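Local coordinates for protein chorismate mutase (PDB 1XHO) that probably catalyses the rearrangement of chorismate to prephenate, as a trimeric chorismate mutase of the AroH type, at residues R36-V41 with C116-M121; I74-T79 with L101-E106; E48-T53 with D83-A88. One frame throughout, in Å; residues are numbered along the deposited sequence.

Interactions 1 and 2 lie within one mixed β-sheet: the first joins antiparallel strands 32-40 and 116-124, the second joins parallel strands 71-78 and 100-105. They meet where 116-124 runs beside 71-78, with M120 N probably hydrogen-bonded to I75 O and R118 N to T77 O. Both are buried ladders of backbone bonds, but their sheet faces differ: one carries arginines and selenomethionines at subunit borders, the other carries mostly apolar side chains under the helical layer. Interaction 3 belongs to that layer. Partly buried, it sets helix 46-63 on the loop after 71-78 with no hydrogen bond between its segments, and reaches the sheet through T53 and P87 on F76.

Interaction 1 (R36-V41 with C116-M121); sequences RGATTV and CIRVMM
R36 and R118 lean over each other on one face of an antiparallel β-ladder, the pairing of strands 32-40 and 116-124 in the interior of the AroH-type chorismate mutase sheet. R36 is folded back by bends at chi2 (-65°) and chi3 (-49°), which lays its guanidinium across the neighbouring strand; R36 NH2 comes 3.7 Å from R118 CD, which sits over one face of that group. R118 runs straight from CG to NE instead, and its guanidinium plane is turned 75° from that of R36. A38 CB touches the edge of the R36 guanidinium in its plane, while C116 SG lies over one face of the R118 group, offset toward its rim. R36 NH1 bonds to L101 O of the second subunit, so this arginine-lined face sits at a subunit border, consistent with the inter-subunit active sites of relatives.

The other face is largely apolar and lies under helix 46-63. There T39 and I117 stand side by side and point the same way, T39 CG2 packing 3.9 Å from I117 CB. Just past the strand end, V41 crosses I117 at about a right angle, V41 CG1 also 3.9 Å from I117 CD1. L56, T53 and M60 of the helix rest on T39, I117 and V119.

Between the faces, G37 and V119 exchange two backbone bonds of 2.8 Å, from N to O each way, and T39 and I117 form the next such pair. R36 CD rests on the ladder from the arginine face, 3.2 Å from V119 O, which already accepts the N-H of G37.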
ATOM      1  N   ARG C  36       7.504   6.803   7.508  1.00 22.10           N
ATOM      2  CA  ARG C  36       6.402   7.651   7.099  1.00 23.28           C
ATOM      3  C   ARG C  36       6.874   9.099   6.880  1.00 23.66           C
ATOM      4  O   ARG C  36       7.720   9.602   7.613  1.00 27.96           O
ATOM      5  CB  ARG C  36       5.256   7.574   8.131  1.00 25.39           C
ATOM      6  CG  ARG C  36       4.082   6.665   7.715  1.00 27.51           C
ATOM      7  CD  ARG C  36       3.339   7.224   6.467  1.00 30.68           C
ATOM      8  NE  ARG C  36       3.017   8.650   6.625  1.00 32.30           N
ATOM      9  CZ  ARG C  36       1.984   9.122   7.324  1.00 33.62           C
ATOM     10  NH1 ARG C  36       1.124   8.300   7.932  1.00 33.44           N
ATOM     11  NH2 ARG C  36       1.799  10.433   7.414  1.00 35.23           N
ATOM     12  N   GLY C  37       6.360   9.727   5.822  1.00 22.54           N
ATOM     13  CA  GLY C  37       6.472  11.157   5.598  1.00 21.51           C
ATOM     14  C   GLY C  37       5.115  11.776   5.225  1.00 21.71           C
ATOM     15  O   GLY C  37       4.228  11.099   4.677  1.00 18.81           O
ATOM     16  N   ALA C  38       4.943  13.054   5.557  1.00 20.58           N
ATOM     17  CA  ALA C  38       3.773  13.814   5.131  1.00 24.07           C
ATOM     18  C   ALA C  38       4.160  15.255   4.914  1.00 25.49           C
ATOM     19  O   ALA C  38       5.066  15.772   5.573  1.00 27.86           O
ATOM     20  CB  ALA C  38       2.628  13.706   6.139  1.00 24.29           C
ATOM     21  N   THR C  39       3.485  15.882   3.960  1.00 27.13           N
ATOM     22  CA  THR C  39       3.711  17.277   3.629  1.00 27.43           C
ATOM     23  C   THR C  39       2.439  17.860   3.004  1.00 28.41           C
ATOM     24  O   THR C  39       1.531  17.128   2.623  1.00 26.39           O
ATOM     25  CB  THR C  39       4.956  17.454   2.683  1.00 27.91           C
ATOM     26  OG1 THR C  39       5.353  18.835   2.637  1.00 26.36           O
ATOM     27  CG2 THR C  39       4.680  16.918   1.255  1.00 26.82           C
ATOM     28  N   THR C  40       2.380  19.183   2.923  1.00 29.65           N
ATOM     29  CA  THR C  40       1.268  19.864   2.288  1.00 31.75           C
ATOM     30  C   THR C  40       1.779  20.777   1.178  1.00 32.15           C
ATOM     31  O   THR C  40       2.951  21.158   1.167  1.00 33.65           O
ATOM     32  CB  THR C  40       0.414  20.666   3.305  1.00 31.73           C
ATOM     33  OG1 THR C  40       1.230  21.640   3.977  1.00 31.01           O
ATOM     34  CG2 THR C  40      -0.219  19.728   4.319  1.00 30.91           C
ATOM     35  N   VAL C  41       0.892  21.086   0.234  1.00 35.28           N
ATOM     36  CA  VAL C  41       1.190  22.014  -0.868  1.00 37.55           C
ATOM     37  C   VAL C  41       0.227  23.205  -0.827  1.00 38.39           C
ATOM     38  O   VAL C  41      -0.839  23.137  -0.202  1.00 40.05           O
ATOM     39  CB  VAL C  41       1.134  21.336  -2.265  1.00 36.46           C
ATOM     40  CG1 VAL C  41       2.298  20.369  -2.441  1.00 37.41           C
ATOM     41  CG2 VAL C  41      -0.201  20.631  -2.495  1.00 36.87           C
ATOM     42  N   CYS C 116      -2.585  17.336   1.048  1.00 26.23           N
ATOM     43  CA  CYS C 116      -1.598  16.547   1.779  1.00 26.97           C
ATOM     44  C   CYS C 116      -1.049  15.367   0.976  1.00 26.64           C
ATOM     45  O   CYS C 116      -1.802  14.507   0.512  1.00 24.27           O
ATOM     46  CB  CYS C 116      -2.203  16.051   3.121  1.00 26.22           C
ATOM     47  SG  CYS C 116      -1.105  15.026   4.154  1.00 23.72           S
ATOM     48  N   ILE C 117       0.275  15.328   0.855  1.00 26.37           N
ATOM     49  CA  ILE C 117       0.993  14.199   0.277  1.00 26.21           C
ATOM     50  C   ILE C 117       1.624  13.360   1.396  1.00 25.11           C
ATOM     51  O   ILE C 117       2.391  13.882   2.217  1.00 23.43           O
ATOM     52  CB  ILE C 117       2.096  14.687  -0.687  1.00 27.39           C
ATOM     53  CG1 ILE C 117       1.477  15.575  -1.776  1.00 28.68           C
ATOM     54  CG2 ILE C 117       2.849  13.505  -1.295  1.00 26.74           C
ATOM     55  CD1 ILE C 117       2.441  16.487  -2.448  1.00 28.66           C
ATOM     56  N   ARG C 118       1.290  12.068   1.428  1.00 25.15           N
ATOM     57  CA  ARG C 118       1.913  11.116   2.358  1.00 24.68           C
ATOM     58  C   ARG C 118       2.799  10.106   1.631  1.00 22.57           C
ATOM     59  O   ARG C 118       2.563   9.770   0.472  1.00 19.61           O
ATOM     60  CB  ARG C 118       0.869  10.394   3.215  1.00 22.96           C
ATOM     61  CG  ARG C 118       0.045  11.348   4.094  1.00 24.54           C
ATOM     62  CD  ARG C 118      -0.955  10.555   4.918  1.00 23.55           C
ATOM     63  NE  ARG C 118      -1.680  11.320   5.934  1.00 22.43           N
ATOM     64  CZ  ARG C 118      -2.755  12.087   5.725  1.00 20.94           C
ATOM     65  NH1 ARG C 118      -3.239  12.291   4.523  1.00 24.14           N
ATOM     66  NH2 ARG C 118      -3.330  12.686   6.741  1.00 22.18           N
ATOM     67  N   VAL C 119       3.834   9.651   2.333  1.00 23.30           N
ATOM     68  CA  VAL C 119       4.828   8.726   1.800  1.00 22.75           C
ATOM     69  C   VAL C 119       5.058   7.633   2.824  1.00 24.28           C
ATOM     70  O   VAL C 119       5.257   7.928   3.997  1.00 25.00           O
ATOM     71  CB  VAL C 119       6.200   9.426   1.546  1.00 21.88           C
ATOM     72  CG1 VAL C 119       7.269   8.411   1.113  1.00 21.02           C
ATOM     73  CG2 VAL C 119       6.048  10.504   0.533  1.00 22.93           C
HETATM   74  N   MSE C 120       5.014   6.379   2.374  1.00 25.78           N
HETATM   75  CA  MSE C 120       5.425   5.243   3.182  1.00 26.73           C
HETATM   76  C   MSE C 120       6.614   4.556   2.491  1.00 26.88           C
HETATM   77  O   MSE C 120       6.506   4.057   1.361  1.00 26.45           O
HETATM   78  CB  MSE C 120       4.277   4.261   3.365  1.00 27.60           C
HETATM   79  CG  MSE C 120       4.688   2.961   4.085  1.00 28.09           C
HETATM   80 SE   MSE C 120       3.178   1.771   4.431  1.00 30.45          SE
HETATM   81  CE  MSE C 120       2.570   2.560   6.172  1.00 28.13           C
HETATM   82  N   MSE C 121       7.743   4.526   3.180  1.00 26.34           N
HETATM   83  CA  MSE C 121       8.971   4.026   2.603  1.00 29.09           C
HETATM   84  C   MSE C 121       9.493   2.809   3.362  1.00 27.71           C
HETATM   85  O   MSE C 121       9.882   2.929   4.518  1.00 28.00           O
HETATM   86  CB  MSE C 121       9.997   5.147   2.642  1.00 31.41           C
HETATM   87  CG  MSE C 121      11.239   4.905   1.835  1.00 31.73           C
HETATM   88 SE   MSE C 121      12.425   6.403   2.080  1.00 32.61          SE
HETATM   89  CE  MSE C 121      11.595   7.766   1.047  1.00 30.01           C
TER

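Interaction 2 (I74-T79 with L101-E106); sequences IIFTVT and LMCMNE
L101 CD2 is the bump that fills the angle between I74 and F76, where two parallel strands, 71-78 and 100-105, lie side by side in a β-α-β unit whose helix is 89-93. The methyl L101 CD2 sits 3.7 Å from I74 CB and meets F76 CE2 at the ring edge, near the ring plane. With CG anti to its carbonyl carbon (chi1 -58°), the F76 ring is tipped over the sheet and leans back toward the I74 end, which puts its CE2 edge near that methyl. Two residues further along strand 100-105, C103 sets its sulfur obliquely against the same ring, C103 SG 3.8 Å from F76 CD2. P87 of the loop after strand 71-78 packs on the ring too.

On the reverse face the knob is selenium. M104, a selenomethionine bent at chi2 and chi3, folds back along the strands so that M104 SE rests 3.8 Å from I75 CG2. This face turns to the second subunit, whose own M104 packs against both I75 and M104.

At the far end the fit becomes polar. V78 CG2 lies 3.4 Å from N105 ND2, and this amide and the backbone N of E106 both bond to V78 O, each standing well off its carbonyl plane, on opposite faces. E106 N to V78 O is the shorter, at 2.7 Å; N105 OD1 accepts from D108 N of the third subunit. E106 bends at chi2 (73°) and brings its carboxylate back across T77, while OE2 has a long, weak ion pair with R118. T77 OG1 donates to E106 OE1 at 2.8 Å, nearly along its C-O axis.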
ATOM      1  N   ILE C  74       8.386   2.618  -2.323  1.00 24.88           N
ATOM      2  CA  ILE C  74       7.787   3.889  -1.953  1.00 22.92           C
ATOM      3  C   ILE C  74       6.338   3.957  -2.414  1.00 24.30           C
ATOM      4  O   ILE C  74       6.047   3.863  -3.611  1.00 23.79           O
ATOM      5  CB  ILE C  74       8.560   5.117  -2.481  1.00 22.25           C
ATOM      6  CG1 ILE C  74      10.075   4.901  -2.329  1.00 22.76           C
ATOM      7  CG2 ILE C  74       8.059   6.369  -1.733  1.00 20.67           C
ATOM      8  CD1 ILE C  74      10.926   6.109  -2.575  1.00 23.71           C
ATOM      9  N   ILE C  75       5.443   4.094  -1.432  1.00 23.58           N
ATOM     10  CA  ILE C  75       4.016   4.239  -1.656  1.00 24.01           C
ATOM     11  C   ILE C  75       3.640   5.690  -1.378  1.00 22.97           C
ATOM     12  O   ILE C  75       3.948   6.221  -0.320  1.00 22.83           O
ATOM     13  CB  ILE C  75       3.201   3.289  -0.733  1.00 24.87           C
ATOM     14  CG1 ILE C  75       3.496   1.816  -1.095  1.00 26.41           C
ATOM     15  CG2 ILE C  75       1.685   3.590  -0.832  1.00 23.68           C
ATOM     16  CD1 ILE C  75       2.804   0.788  -0.162  1.00 26.25           C
ATOM     17  N   PHE C  76       2.985   6.321  -2.345  1.00 25.12           N
ATOM     18  CA  PHE C  76       2.508   7.693  -2.209  1.00 23.68           C
ATOM     19  C   PHE C  76       0.988   7.742  -2.125  1.00 21.51           C
ATOM     20  O   PHE C  76       0.308   6.979  -2.801  1.00 18.96           O
ATOM     21  CB  PHE C  76       2.931   8.511  -3.417  1.00 24.11           C
ATOM     22  CG  PHE C  76       4.413   8.542  -3.655  1.00 24.15           C
ATOM     23  CD1 PHE C  76       5.190   9.601  -3.177  1.00 24.84           C
ATOM     24  CD2 PHE C  76       5.031   7.533  -4.379  1.00 23.66           C
ATOM     25  CE1 PHE C  76       6.557   9.648  -3.419  1.00 24.06           C
ATOM     26  CE2 PHE C  76       6.411   7.564  -4.615  1.00 25.55           C
ATOM     27  CZ  PHE C  76       7.173   8.631  -4.141  1.00 24.21           C
ATOM     28  N   THR C  77       0.462   8.646  -1.298  1.00 22.34           N
ATOM     29  CA  THR C  77      -0.950   9.021  -1.355  1.00 23.37           C
ATOM     30  C   THR C  77      -1.088  10.526  -1.442  1.00 25.59           C
ATOM     31  O   THR C  77      -0.254  11.275  -0.918  1.00 27.93           O
ATOM     32  CB  THR C  77      -1.789   8.524  -0.145  1.00 24.05           C
ATOM     33  OG1 THR C  77      -1.327   9.139   1.072  1.00 23.42           O
ATOM     34  CG2 THR C  77      -1.760   6.982  -0.038  1.00 23.32           C
ATOM     35  N   VAL C  78      -2.143  10.965  -2.114  1.00 24.42           N
ATOM     36  CA  VAL C  78      -2.549  12.351  -2.066  1.00 25.73           C
ATOM     37  C   VAL C  78      -4.022  12.392  -1.700  1.00 25.82           C
ATOM     38  O   VAL C  78      -4.777  11.453  -1.981  1.00 26.26           O
ATOM     39  CB  VAL C  78      -2.306  13.106  -3.403  1.00 26.14           C
ATOM     40  CG1 VAL C  78      -0.848  13.037  -3.796  1.00 27.23           C
ATOM     41  CG2 VAL C  78      -3.195  12.549  -4.527  1.00 28.12           C
ATOM     42  N   THR C  79      -4.417  13.477  -1.053  1.00 23.69           N
ATOM     43  CA  THR C  79      -5.811  13.739  -0.752  1.00 24.78           C
ATOM     44  C   THR C  79      -6.587  14.068  -2.041  1.00 23.69           C
ATOM     45  O   THR C  79      -5.998  14.481  -3.047  1.00 24.86           O
ATOM     46  CB  THR C  79      -5.934  14.879   0.299  1.00 23.96           C
ATOM     47  OG1 THR C  79      -5.003  15.925  -0.006  1.00 23.72           O
ATOM     48  CG2 THR C  79      -5.608  14.359   1.653  1.00 23.69           C
ATOM     49  N   LEU C 101       7.727   2.049  -7.058  1.00 25.61           N
ATOM     50  CA  LEU C 101       6.881   3.155  -6.624  1.00 26.23           C
ATOM     51  C   LEU C 101       5.418   2.786  -6.844  1.00 27.76           C
ATOM     52  O   LEU C 101       5.112   1.944  -7.684  1.00 24.01           O
ATOM     53  CB  LEU C 101       7.215   4.412  -7.423  1.00 26.11           C
ATOM     54  CG  LEU C 101       8.702   4.811  -7.495  1.00 25.85           C
ATOM     55  CD1 LEU C 101       8.922   5.975  -8.441  1.00 26.81           C
ATOM     56  CD2 LEU C 101       9.238   5.167  -6.143  1.00 26.98           C
HETATM   57  N   MSE C 102       4.521   3.424  -6.100  1.00 28.86           N
HETATM   58  CA  MSE C 102       3.080   3.221  -6.259  1.00 31.22           C
HETATM   59  C   MSE C 102       2.341   4.417  -5.665  1.00 25.64           C
HETATM   60  O   MSE C 102       2.725   4.932  -4.599  1.00 20.78           O
HETATM   61  CB  MSE C 102       2.646   1.903  -5.587  1.00 34.78           C
HETATM   62  CG  MSE C 102       1.154   1.551  -5.753  1.00 40.63           C
HETATM   63 SE   MSE C 102       0.728  -0.406  -5.755  1.00 48.68          SE
HETATM   64  CE  MSE C 102       1.258  -0.644  -7.636  1.00 42.04           C
ATOM     65  N   CYS C 103       1.293   4.869  -6.360  1.00 23.12           N
ATOM     66  CA  CYS C 103       0.535   6.049  -5.955  1.00 22.13           C
ATOM     67  C   CYS C 103      -0.958   5.773  -5.914  1.00 22.84           C
ATOM     68  O   CYS C 103      -1.521   5.228  -6.871  1.00 22.68           O
ATOM     69  CB  CYS C 103       0.781   7.202  -6.918  1.00 22.90           C
ATOM     70  SG  CYS C 103       2.485   7.601  -7.184  1.00 24.75           S
HETATM   71  N   MSE C 104      -1.583   6.162  -4.797  1.00 23.15           N
HETATM   72  CA  MSE C 104      -3.016   6.032  -4.587  1.00 25.83           C
HETATM   73  C   MSE C 104      -3.532   7.357  -4.071  1.00 24.32           C
HETATM   74  O   MSE C 104      -2.771   8.291  -3.862  1.00 21.23           O
HETATM   75  CB  MSE C 104      -3.334   4.949  -3.542  1.00 29.99           C
HETATM   76  CG  MSE C 104      -2.839   3.536  -3.874  1.00 32.82           C
HETATM   77 SE   MSE C 104      -0.922   3.250  -3.527  1.00 35.93          SE
HETATM   78  CE  MSE C 104      -1.130   1.441  -2.826  1.00 34.83           C
ATOM     79  N   ASN C 105      -4.836   7.432  -3.862  1.00 23.39           N
ATOM     80  CA  ASN C 105      -5.404   8.529  -3.111  1.00 23.78           C
ATOM     81  C   ASN C 105      -5.533   8.115  -1.663  1.00 23.97           C
ATOM     82  O   ASN C 105      -5.676   6.922  -1.340  1.00 23.43           O
ATOM     83  CB  ASN C 105      -6.772   8.947  -3.661  1.00 23.58           C
ATOM     84  CG  ASN C 105      -6.671   9.728  -4.963  1.00 23.88           C
ATOM     85  OD1 ASN C 105      -7.042   9.226  -6.019  1.00 25.24           O
ATOM     86  ND2 ASN C 105      -6.199  10.976  -4.886  1.00 20.93           N
ATOM     87  N   GLU C 106      -5.473   9.112  -0.789  1.00 23.19           N
ATOM     88  CA  GLU C 106      -5.675   8.911   0.633  1.00 23.44           C
ATOM     89  C   GLU C 106      -7.137   8.519   0.862  1.00 22.29           C
ATOM     90  O   GLU C 106      -8.013   8.861   0.072  1.00 24.60           O
ATOM     91  CB  GLU C 106      -5.334  10.220   1.394  1.00 22.96           C
ATOM     92  CG  GLU C 106      -5.482  10.174   2.938  1.00 21.83           C
ATOM     93  CD  GLU C 106      -4.393   9.363   3.639  1.00 22.29           C
ATOM     94  OE1 GLU C 106      -3.423   8.908   2.978  1.00 27.43           O
ATOM     95  OE2 GLU C 106      -4.506   9.174   4.863  1.00 22.61           O
TER

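Interaction 3 (E48-T53 with D83-A88); sequences EIVAET and DAAFPA
I49 reaches from the helix into the loop 83-88. Its CG1 branch points away from the carbonyl carbon (chi1 -72°) and continues nearly straight, so I49 CD1 arrives against the loop backbone, 3.6 Å from A85 N, and beside A84 CB at 3.8 Å. The second branch, I49 CG2, goes to A85 O and to P87 CG at 4.1 Å; the two side chains meet at a slant. I49 also packs on N44, whose OD1 accepts from A84 N and whose ND2 bonds to D83 OD1.

V50, the next residue, touches more lightly and from the flank. V50 CG2 lies 4.4 Å from A85 CB and about as far from F86 O, and the same side chain also packs on I89 and N93 of the short helix that follows the loop. The arrangement is helix 46-63 lying on the sheet with the start of the β-α-β crossover from strand 71-78 tucked along its side. F86 points away from the helix, packs on C103 of its own chain and touches E106 of the third subunit.

One turn beyond I49 comes T53, which again faces the loop. Its hydroxyl is drawn back to the helix: T53 OG1 donates to I49 O at 2.6 Å, while T53 N reaches the same carbonyl from the opposite face of its plane. With the hydroxyl so engaged, T53 meets P87 by packing alone, T53 OG1 3.5 Å from P87 CB and the methyl T53 CG2 3.4 Å from P87 O. P87 in turn lies on V78 of strand 71-78 and touches I107 of the third subunit.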
ATOM      1  N   GLU C  48       4.083  22.176  -7.667  1.00 38.76           N
ATOM      2  CA  GLU C  48       3.996  22.115  -6.213  1.00 40.06           C
ATOM      3  C   GLU C  48       4.019  20.675  -5.694  1.00 37.62           C
ATOM      4  O   GLU C  48       4.763  20.355  -4.761  1.00 34.95           O
ATOM      5  CB  GLU C  48       2.721  22.818  -5.715  1.00 42.36           C
ATOM      6  CG  GLU C  48       2.825  24.332  -5.671  1.00 45.35           C
ATOM      7  CD  GLU C  48       3.834  24.811  -4.640  1.00 47.46           C
ATOM      8  OE1 GLU C  48       3.549  24.706  -3.420  1.00 49.09           O
ATOM      9  OE2 GLU C  48       4.917  25.285  -5.055  1.00 48.82           O
ATOM     10  N   ILE C  49       3.190  19.824  -6.297  1.00 35.10           N
ATOM     11  CA  ILE C  49       3.118  18.402  -5.942  1.00 33.22           C
ATOM     12  C   ILE C  49       4.496  17.736  -6.043  1.00 31.86           C
ATOM     13  O   ILE C  49       4.927  17.042  -5.123  1.00 31.42           O
ATOM     14  CB  ILE C  49       2.100  17.643  -6.837  1.00 30.72           C
ATOM     15  CG1 ILE C  49       0.671  18.038  -6.453  1.00 31.72           C
ATOM     16  CG2 ILE C  49       2.277  16.129  -6.704  1.00 31.66           C
ATOM     17  CD1 ILE C  49      -0.410  17.628  -7.485  1.00 30.97           C
ATOM     18  N   VAL C  50       5.180  17.966  -7.157  1.00 31.24           N
ATOM     19  CA  VAL C  50       6.464  17.307  -7.418  1.00 30.48           C
ATOM     20  C   VAL C  50       7.576  17.861  -6.535  1.00 28.76           C
ATOM     21  O   VAL C  50       8.355  17.100  -5.980  1.00 28.73           O
ATOM     22  CB  VAL C  50       6.851  17.391  -8.928  1.00 29.44           C
ATOM     23  CG1 VAL C  50       8.263  16.857  -9.177  1.00 28.20           C
ATOM     24  CG2 VAL C  50       5.840  16.609  -9.770  1.00 29.93           C
ATOM     25  N   ALA C  51       7.639  19.182  -6.406  1.00 30.41           N
ATOM     26  CA  ALA C  51       8.695  19.835  -5.634  1.00 29.81           C
ATOM     27  C   ALA C  51       8.546  19.564  -4.140  1.00 29.16           C
ATOM     28  O   ALA C  51       9.521  19.279  -3.463  1.00 32.08           O
ATOM     29  CB  ALA C  51       8.701  21.343  -5.907  1.00 29.99           C
ATOM     30  N   GLU C  52       7.330  19.649  -3.620  1.00 31.25           N
ATOM     31  CA  GLU C  52       7.114  19.373  -2.194  1.00 32.14           C
ATOM     32  C   GLU C  52       7.301  17.902  -1.851  1.00 31.32           C
ATOM     33  O   GLU C  52       7.741  17.579  -0.744  1.00 30.09           O
ATOM     34  CB  GLU C  52       5.745  19.872  -1.727  1.00 33.57           C
ATOM     35  CG  GLU C  52       5.641  21.402  -1.709  1.00 35.81           C
ATOM     36  CD  GLU C  52       6.815  22.060  -1.009  1.00 37.68           C
ATOM     37  OE1 GLU C  52       7.168  21.622   0.106  1.00 36.62           O
ATOM     38  OE2 GLU C  52       7.398  23.001  -1.588  1.00 41.75           O
ATOM     39  N   THR C  53       6.998  17.017  -2.806  1.00 29.83           N
ATOM     40  CA  THR C  53       7.255  15.607  -2.620  1.00 28.54           C
ATOM     41  C   THR C  53       8.762  15.352  -2.607  1.00 27.45           C
ATOM     42  O   THR C  53       9.238  14.544  -1.820  1.00 26.37           O
ATOM     43  CB  THR C  53       6.548  14.716  -3.686  1.00 27.13           C
ATOM     44  OG1 THR C  53       5.134  14.924  -3.623  1.00 27.18           O
ATOM     45  CG2 THR C  53       6.846  13.222  -3.440  1.00 25.10           C
ATOM     46  N   ASP C  83      -4.815  16.306  -7.859  1.00 34.45           N
ATOM     47  CA  ASP C  83      -4.829  15.406  -9.035  1.00 36.16           C
ATOM     48  C   ASP C  83      -3.894  15.850 -10.177  1.00 35.95           C
ATOM     49  O   ASP C  83      -3.879  15.224 -11.229  1.00 34.82           O
ATOM     50  CB  ASP C  83      -6.273  15.245  -9.580  1.00 35.77           C
ATOM     51  CG  ASP C  83      -6.832  16.535 -10.228  1.00 36.43           C
ATOM     52  OD1 ASP C  83      -6.127  17.560 -10.290  1.00 34.77           O
ATOM     53  OD2 ASP C  83      -8.001  16.517 -10.677  1.00 39.23           O
ATOM     54  N   ALA C  84      -3.114  16.912  -9.964  1.00 35.67           N
ATOM     55  CA  ALA C  84      -2.364  17.539 -11.053  1.00 35.83           C
ATOM     56  C   ALA C  84      -1.150  16.726 -11.504  1.00 35.49           C
ATOM     57  O   ALA C  84      -0.710  16.864 -12.645  1.00 36.87           O
ATOM     58  CB  ALA C  84      -1.941  18.958 -10.667  1.00 35.94           C
ATOM     59  N   ALA C  85      -0.601  15.888 -10.625  1.00 33.17           N
ATOM     60  CA  ALA C  85       0.478  14.978 -11.025  1.00 32.52           C
ATOM     61  C   ALA C  85       0.712  13.823 -10.044  1.00 32.33           C
ATOM     62  O   ALA C  85       0.210  13.832  -8.919  1.00 35.10           O
ATOM     63  CB  ALA C  85       1.779  15.761 -11.228  1.00 32.82           C
ATOM     64  N   PHE C  86       1.483  12.839 -10.510  1.00 30.94           N
ATOM     65  CA  PHE C  86       1.986  11.730  -9.707  1.00 31.95           C
ATOM     66  C   PHE C  86       3.142  12.214  -8.826  1.00 33.44           C
ATOM     67  O   PHE C  86       4.170  12.663  -9.354  1.00 33.46           O
ATOM     68  CB  PHE C  86       2.551  10.619 -10.610  1.00 31.71           C
ATOM     69  CG  PHE C  86       1.515   9.671 -11.175  1.00 32.11           C
ATOM     70  CD1 PHE C  86       1.514   8.327 -10.803  1.00 31.25           C
ATOM     71  CD2 PHE C  86       0.581  10.104 -12.101  1.00 31.84           C
ATOM     72  CE1 PHE C  86       0.590   7.449 -11.325  1.00 32.62           C
ATOM     73  CE2 PHE C  86      -0.354   9.228 -12.634  1.00 31.16           C
ATOM     74  CZ  PHE C  86      -0.355   7.899 -12.248  1.00 30.79           C
ATOM     75  N   PRO C  87       3.011  12.099  -7.489  1.00 33.83           N
ATOM     76  CA  PRO C  87       4.168  12.448  -6.641  1.00 33.97           C
ATOM     77  C   PRO C  87       5.415  11.603  -6.935  1.00 33.79           C
ATOM     78  O   PRO C  87       6.531  12.048  -6.660  1.00 32.94           O
ATOM     79  CB  PRO C  87       3.653  12.190  -5.210  1.00 33.63           C
ATOM     80  CG  PRO C  87       2.162  12.241  -5.321  1.00 34.22           C
ATOM     81  CD  PRO C  87       1.853  11.669  -6.681  1.00 33.82           C
ATOM     82  N   ALA C  88       5.210  10.400  -7.487  1.00 33.59           N
ATOM     83  CA  ALA C  88       6.293   9.487  -7.875  1.00 33.99           C
ATOM     84  C   ALA C  88       7.307  10.089  -8.868  1.00 33.61           C
ATOM     85  O   ALA C  88       8.423   9.594  -8.980  1.00 31.66           O
ATOM     86  CB  ALA C  88       5.702   8.196  -8.464  1.00 32.94           C
TER